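Local atomic coordinates of deoxyhypusine hydroxylase (PDB entry 4D50), a protein that hydroxylates the deoxyhypusine side chain of translation initiation factor eIF-5A using a non-haem diiron centre, completing the synthesis of hypusine. Residues L63-G68 against R93-E98; R74-L79 against D105-E110. All coordinates share one frame; numbering follows the deposited sequence.

In the fold
From the N terminus, after three earlier helices, helix 57-70 supplies one half of contact 1, and residues 74-79, running into helix 76-84, supply one half of contact 2. Helix 90-103 then comes back beside helix 57-70 and closes contact 1; the turn leading into helix 109-115 closes contact 2. The two loops therefore cross, as expected when one HEAT-like repeat stacks on the next: contact 1 pairs helices 57-70 and 90-103, contact 2 the start of helix 76-84 with the turn before helix 109-115, in repeats 59-85 and 92-118. L79 joins the layers, resting on A64, L67 and A96. Contact 1 reaches the iron site, whereas contact 2 lies farther from the centre of the chain.

Contact 1 of 2, residues L63-G68 against R93-E98; sequences LAYCLG and RHEAGE. With FE (Fe (III) ion), chain C; PER (peroxide ion), chain E.
The ring of Y65 and the carboxylate of E95 stand side by side with their planes 75° apart, and E95 OE2 sits at the ring edge, 3.7 Å from Y65 CD1. Y65 CG is anti to the backbone N (chi1 175°), which carries the ring alongside the glutamate; its hydroxyl bonds to Y216. The H94 imidazole has peroxide O1 and a water at its edge, in plane, and binds the iron(III) ion through NE2 at 2.2 Å. E95, bent at chi2, brings OE1 to the same ion at 2.1 Å, while its CG lies 3.6 Å from Y65 N. Its OE2 and E98 OE1 lie within hydrogen-bonding distance of an iron-bound water, which cannot serve every acceptor around it. H212 completes this iron's ligands, and T126 OG1 hydrogen-bonds H94 ND1, on the ring's side away from the iron, probably fixing its rotation. Nearer the backbones, A64 CB meets A96 N at 3.8 Å, and small alanines let the axes approach to 8.1 Å, nearly parallel at 3°. Helices 57-70 and 90-103 stack side by side in the HEAT-like array: helix 76-84 packs on A64 and A96 through L79, and helix 208-221 lies across the metal, with L209 against H94 and E213 against E98.

Contact 2 of 2, residues R74-L79 against D105-E110; sequences RAIPML and DPEVLE. With GAI (guanidine), chain I.
I76 reaches across to V108 with its methyl CG2, which meets V108 CG1 at 3.7 Å, while its other methyl, CD1, lies 3.9 Å from the same carbon. One valine methyl touches the tips of both branches of the isoleucine. With CG2 anti to the backbone N and CG1 anti to the carbonyl carbon (chi1 -80°), I76 spreads both branches over the opposite turn. E107 comes from the opposing direction on an extended chain, and its OE2 stops 3.6 Å from I76 CG2, carboxylate against methyl. D105 crosses the isoleucine at about a right angle, with OD2 3.9 Å from CD1. Its other oxygen, OD1, accepts from E107 N at 2.9 Å in an Asx turn; the donor approaches on the anti side, 33° out of the carboxylate plane. This bond probably steadies the carboxylate beside CD1. Cut back to an alanine, I76 loses both branches, which would probably open a gap beside V108 CG1 and leave D105 and E107 without the methyls they lie against. The contact joins the start of helix 76-84 to the 3-10 turn leading into helix 109-115 in successive HEAT-like repeats, with V108 resting on L100 of helix 90-103 and L134 of helix 121-140.

Contact 1 of 2, residues L63-G68 against R93-E98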
loop_
_atom_site.group_PDB
_atom_site.type_symbol
_atom_site.label_atom_id
_atom_site.label_comp_id
_atom_site.label_asym_id
_atom_site.label_seq_id
_atom_site.Cartn_x
_atom_site.Cartn_y
_atom_site.Cartn_z
ATOM N N LEU A 63 4.936 -0.180 7.640
ATOM C CA LEU A 63 5.303 0.970 8.468
ATOM C C LEU A 63 5.291 2.172 7.607
ATOM O O LEU A 63 4.816 3.258 8.000
ATOM C CB LEU A 63 6.670 0.832 9.100
ATOM C CG LEU A 63 6.976 -0.440 9.899
ATOM C CD1 LEU A 63 8.427 -0.434 10.278
ATOM C CD2 LEU A 63 6.123 -0.487 11.119
ATOM N N ALA A 64 5.999 2.064 6.491
ATOM C CA ALA A 64 6.098 3.260 5.611
ATOM C C ALA A 64 4.724 3.623 5.061
ATOM O O ALA A 64 4.395 4.827 5.000
ATOM C CB ALA A 64 7.059 3.028 4.431
ATOM N N TYR A 65 3.925 2.657 4.643
ATOM C CA TYR A 65 2.588 2.951 4.170
ATOM C C TYR A 65 1.746 3.722 5.184
ATOM O O TYR A 65 1.148 4.747 4.899
ATOM C CB TYR A 65 1.864 1.657 3.816
ATOM C CG TYR A 65 0.426 1.781 3.417
ATOM C CD1 TYR A 65 0.056 2.287 2.178
ATOM C CD2 TYR A 65 -0.588 1.535 4.351
ATOM C CE1 TYR A 65 -1.302 2.424 1.826
ATOM C CE2 TYR A 65 -1.917 1.615 4.006
ATOM C CZ TYR A 65 -2.272 2.141 2.783
ATOM O OH TYR A 65 -3.579 2.189 2.488
ATOM N N CYS A 66 1.821 3.279 6.417
ATOM C CA CYS A 66 1.094 3.898 7.530
ATOM C C CYS A 66 1.543 5.332 7.737
ATOM O O CYS A 66 0.689 6.188 7.905
ATOM C CB CYS A 66 1.172 3.114 8.852
ATOM S SG CYS A 66 0.155 1.627 8.790
ATOM N N LEU A 67 2.866 5.606 7.684
ATOM C CA LEU A 67 3.330 6.989 7.909
ATOM C C LEU A 67 2.828 7.876 6.794
ATOM O O LEU A 67 2.615 9.088 6.966
ATOM C CB LEU A 67 4.878 7.036 7.970
ATOM C CG LEU A 67 5.476 6.350 9.241
ATOM C CD1 LEU A 67 6.972 6.347 9.164
ATOM C CD2 LEU A 67 4.997 7.000 10.548
ATOM N N GLY A 68 2.739 7.313 5.608
ATOM C CA GLY A 68 2.194 8.061 4.487
ATOM C C GLY A 68 0.752 8.474 4.762
ATOM O O GLY A 68 0.364 9.631 4.511
ATOM N N ARG A 93 11.618 0.652 -0.029
ATOM C CA ARG A 93 12.042 1.962 -0.487
ATOM C C ARG A 93 10.932 2.574 -1.306
ATOM O O ARG A 93 10.681 3.790 -1.186
ATOM C CB ARG A 93 13.392 1.882 -1.292
ATOM C CG ARG A 93 14.584 1.365 -0.435
ATOM C CD ARG A 93 15.878 1.256 -1.262
ATOM N NE ARG A 93 16.158 2.587 -1.796
ATOM C CZ ARG A 93 16.563 2.922 -3.011
ATOM N NH1 ARG A 93 16.867 2.021 -3.934
ATOM N NH2 ARG A 93 16.672 4.216 -3.307
ATOM N N HIS A 94 10.270 1.767 -2.134
ATOM C CA HIS A 94 9.131 2.255 -2.935
ATOM C C HIS A 94 8.091 2.818 -1.986
ATOM O O HIS A 94 7.594 3.991 -2.174
ATOM C CB HIS A 94 8.516 1.179 -3.858
ATOM C CG HIS A 94 7.055 1.032 -3.697
ATOM N ND1 HIS A 94 6.143 1.950 -4.178
ATOM C CD2 HIS A 94 6.348 0.069 -3.082
ATOM C CE1 HIS A 94 4.932 1.565 -3.819
ATOM N NE2 HIS A 94 5.033 0.419 -3.168
ATOM N N GLU A 95 7.773 2.063 -0.954
ATOM C CA GLU A 95 6.695 2.459 -0.056
ATOM C C GLU A 95 7.016 3.790 0.648
ATOM O O GLU A 95 6.138 4.608 0.899
ATOM C CB GLU A 95 6.319 1.359 0.975
ATOM C CG GLU A 95 4.882 1.387 1.385
ATOM C CD GLU A 95 3.921 1.055 0.261
ATOM O OE1 GLU A 95 4.079 0.011 -0.471
ATOM O OE2 GLU A 95 3.009 1.898 -0.018
ATOM N N ALA A 96 8.271 3.961 1.000
ATOM C CA ALA A 96 8.723 5.235 1.686
ATOM C C ALA A 96 8.582 6.397 0.642
ATOM O O ALA A 96 8.140 7.487 1.054
ATOM C CB ALA A 96 10.181 5.146 2.198
ATOM N N GLY A 97 8.979 6.218 -0.633
ATOM C CA GLY A 97 8.776 7.272 -1.607
ATOM C C GLY A 97 7.328 7.637 -1.822
ATOM O O GLY A 97 6.954 8.803 -1.865
ATOM N N GLU A 98 6.508 6.623 -2.013
ATOM C CA GLU A 98 5.045 6.868 -2.067
ATOM C C GLU A 98 4.500 7.624 -0.844
ATOM O O GLU A 98 3.675 8.502 -0.984
ATOM C CB GLU A 98 4.234 5.554 -2.243
ATOM C CG GLU A 98 2.735 5.816 -2.376
ATOM C CD GLU A 98 1.906 4.582 -2.667
ATOM O OE1 GLU A 98 2.371 3.712 -3.432
ATOM O OE2 GLU A 98 0.744 4.579 -2.202
HETATM FE FE FE C . 3.442 -0.845 -2.234
HETATM O O1 PER E . 4.505 -2.755 -1.804
HETATM O O2 PER E . 4.085 -4.238 -1.861
HETATM O O HOH W 1 2.001 0.764 -2.514
HETATM O O HOH W 2 1.918 -1.757 -1.036
#

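Contact 2 of 2, residues R74-L79 against D105-E110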
loop_
_atom_site.group_PDB
_atom_site.type_symbol
_atom_site.label_atom_id
_atom_site.label_comp_id
_atom_site.label_asym_id
_atom_site.label_seq_id
_atom_site.Cartn_x
_atom_site.Cartn_y
_atom_site.Cartn_z
ATOM N N ARG A 74 5.868 15.268 10.361
ATOM C CA ARG A 74 6.881 14.794 11.342
ATOM C C ARG A 74 7.578 13.488 10.921
ATOM O O ARG A 74 8.625 13.183 11.408
ATOM C CB ARG A 74 6.341 14.660 12.757
ATOM C CG ARG A 74 6.021 16.019 13.409
ATOM C CD ARG A 74 6.060 16.006 14.949
ATOM N NE ARG A 74 7.342 16.507 15.417
ATOM C CZ ARG A 74 7.659 17.797 15.450
ATOM N NH1 ARG A 74 6.756 18.714 15.076
ATOM N NH2 ARG A 74 8.882 18.178 15.843
ATOM N N ALA A 75 6.943 12.723 10.018
ATOM C CA ALA A 75 7.465 11.455 9.564
ATOM C C ALA A 75 8.472 11.631 8.479
ATOM O O ALA A 75 9.084 10.626 8.025
ATOM C CB ALA A 75 6.333 10.536 9.085
ATOM N N ILE A 76 8.610 12.868 7.959
ATOM C CA ILE A 76 9.355 13.024 6.733
ATOM C C ILE A 76 10.809 12.606 6.801
ATOM O O ILE A 76 11.321 11.947 5.912
ATOM C CB ILE A 76 9.189 14.492 6.190
ATOM C CG1 ILE A 76 7.846 14.618 5.473
ATOM C CG2 ILE A 76 10.319 14.871 5.233
ATOM C CD1 ILE A 76 7.430 16.050 5.168
ATOM N N PRO A 77 11.544 13.026 7.889
ATOM C CA PRO A 77 12.928 12.604 8.017
ATOM C C PRO A 77 13.160 11.084 8.001
ATOM O O PRO A 77 14.065 10.622 7.374
ATOM C CB PRO A 77 13.379 13.233 9.347
ATOM C CG PRO A 77 12.479 14.391 9.494
ATOM C CD PRO A 77 11.134 13.953 8.951
ATOM N N MET A 78 12.326 10.334 8.670
ATOM C CA MET A 78 12.481 8.874 8.764
ATOM C C MET A 78 12.215 8.315 7.392
ATOM O O MET A 78 12.930 7.440 6.951
ATOM C CB MET A 78 11.493 8.272 9.766
ATOM C CG MET A 78 11.647 6.776 9.936
ATOM S SD MET A 78 13.229 6.100 10.520
ATOM C CE MET A 78 13.813 7.170 11.779
ATOM N N LEU A 79 11.215 8.843 6.717
ATOM C CA LEU A 79 10.833 8.278 5.368
ATOM C C LEU A 79 11.936 8.586 4.326
ATOM O O LEU A 79 12.236 7.790 3.444
ATOM C CB LEU A 79 9.513 8.805 4.877
ATOM C CG LEU A 79 8.308 8.266 5.652
ATOM C CD1 LEU A 79 7.035 9.036 5.406
ATOM C CD2 LEU A 79 8.108 6.801 5.271
ATOM N N ASP A 105 3.505 17.262 1.323
ATOM C CA ASP A 105 4.278 18.449 1.657
ATOM C C ASP A 105 5.357 18.681 0.613
ATOM O O ASP A 105 6.255 17.874 0.454
ATOM C CB ASP A 105 4.902 18.247 3.036
ATOM C CG ASP A 105 5.626 19.476 3.566
ATOM O OD1 ASP A 105 6.175 20.305 2.783
ATOM O OD2 ASP A 105 5.733 19.528 4.799
ATOM N N PRO A 106 5.320 19.830 -0.079
ATOM C CA PRO A 106 6.293 20.104 -1.159
ATOM C C PRO A 106 7.781 20.227 -0.763
ATOM O O PRO A 106 8.629 20.251 -1.627
ATOM C CB PRO A 106 5.774 21.406 -1.778
ATOM C CG PRO A 106 4.907 22.036 -0.745
ATOM C CD PRO A 106 4.433 20.969 0.213
ATOM N N GLU A 107 8.068 20.346 0.527
ATOM C CA GLU A 107 9.420 20.274 1.094
ATOM C C GLU A 107 10.210 19.099 0.526
ATOM O O GLU A 107 11.387 19.186 0.354
ATOM C CB GLU A 107 9.261 20.070 2.601
ATOM C CG GLU A 107 10.528 19.821 3.424
ATOM C CD GLU A 107 10.193 19.270 4.803
ATOM O OE1 GLU A 107 9.129 19.665 5.360
ATOM O OE2 GLU A 107 10.974 18.426 5.334
ATOM N N VAL A 108 9.499 18.006 0.221
ATOM C CA VAL A 108 10.118 16.767 -0.307
ATOM C C VAL A 108 10.207 16.692 -1.805
ATOM O O VAL A 108 10.745 15.742 -2.324
ATOM C CB VAL A 108 9.403 15.498 0.240
ATOM C CG1 VAL A 108 9.320 15.544 1.743
ATOM C CG2 VAL A 108 8.001 15.299 -0.362
ATOM N N LEU A 109 9.771 17.726 -2.527
ATOM C CA LEU A 109 9.793 17.622 -4.040
ATOM C C LEU A 109 11.144 17.370 -4.615
ATOM O O LEU A 109 11.301 16.590 -5.535
ATOM C CB LEU A 109 9.321 18.907 -4.688
ATOM C CG LEU A 109 8.236 19.026 -5.696
ATOM C CD1 LEU A 109 8.414 20.387 -6.356
ATOM C CD2 LEU A 109 8.206 17.889 -6.693
ATOM N N GLU A 110 12.177 17.977 -4.033
ATOM C CA GLU A 110 13.488 17.913 -4.655
ATOM C C GLU A 110 14.070 16.501 -4.528
ATOM O O GLU A 110 14.623 15.958 -5.510
ATOM C CB GLU A 110 14.437 19.039 -4.134
ATOM C CG GLU A 110 14.254 20.399 -4.866
ATOM C CD GLU A 110 14.068 20.284 -6.424
ATOM O OE1 GLU A 110 15.002 19.868 -7.156
ATOM O OE2 GLU A 110 12.950 20.607 -6.921
HETATM C C GAI I . 3.048 14.981 15.240
HETATM N N1 GAI I . 3.583 16.006 14.779
HETATM N N2 GAI I . 3.745 13.848 15.257
HETATM N N3 GAI I . 1.779 15.029 15.655
#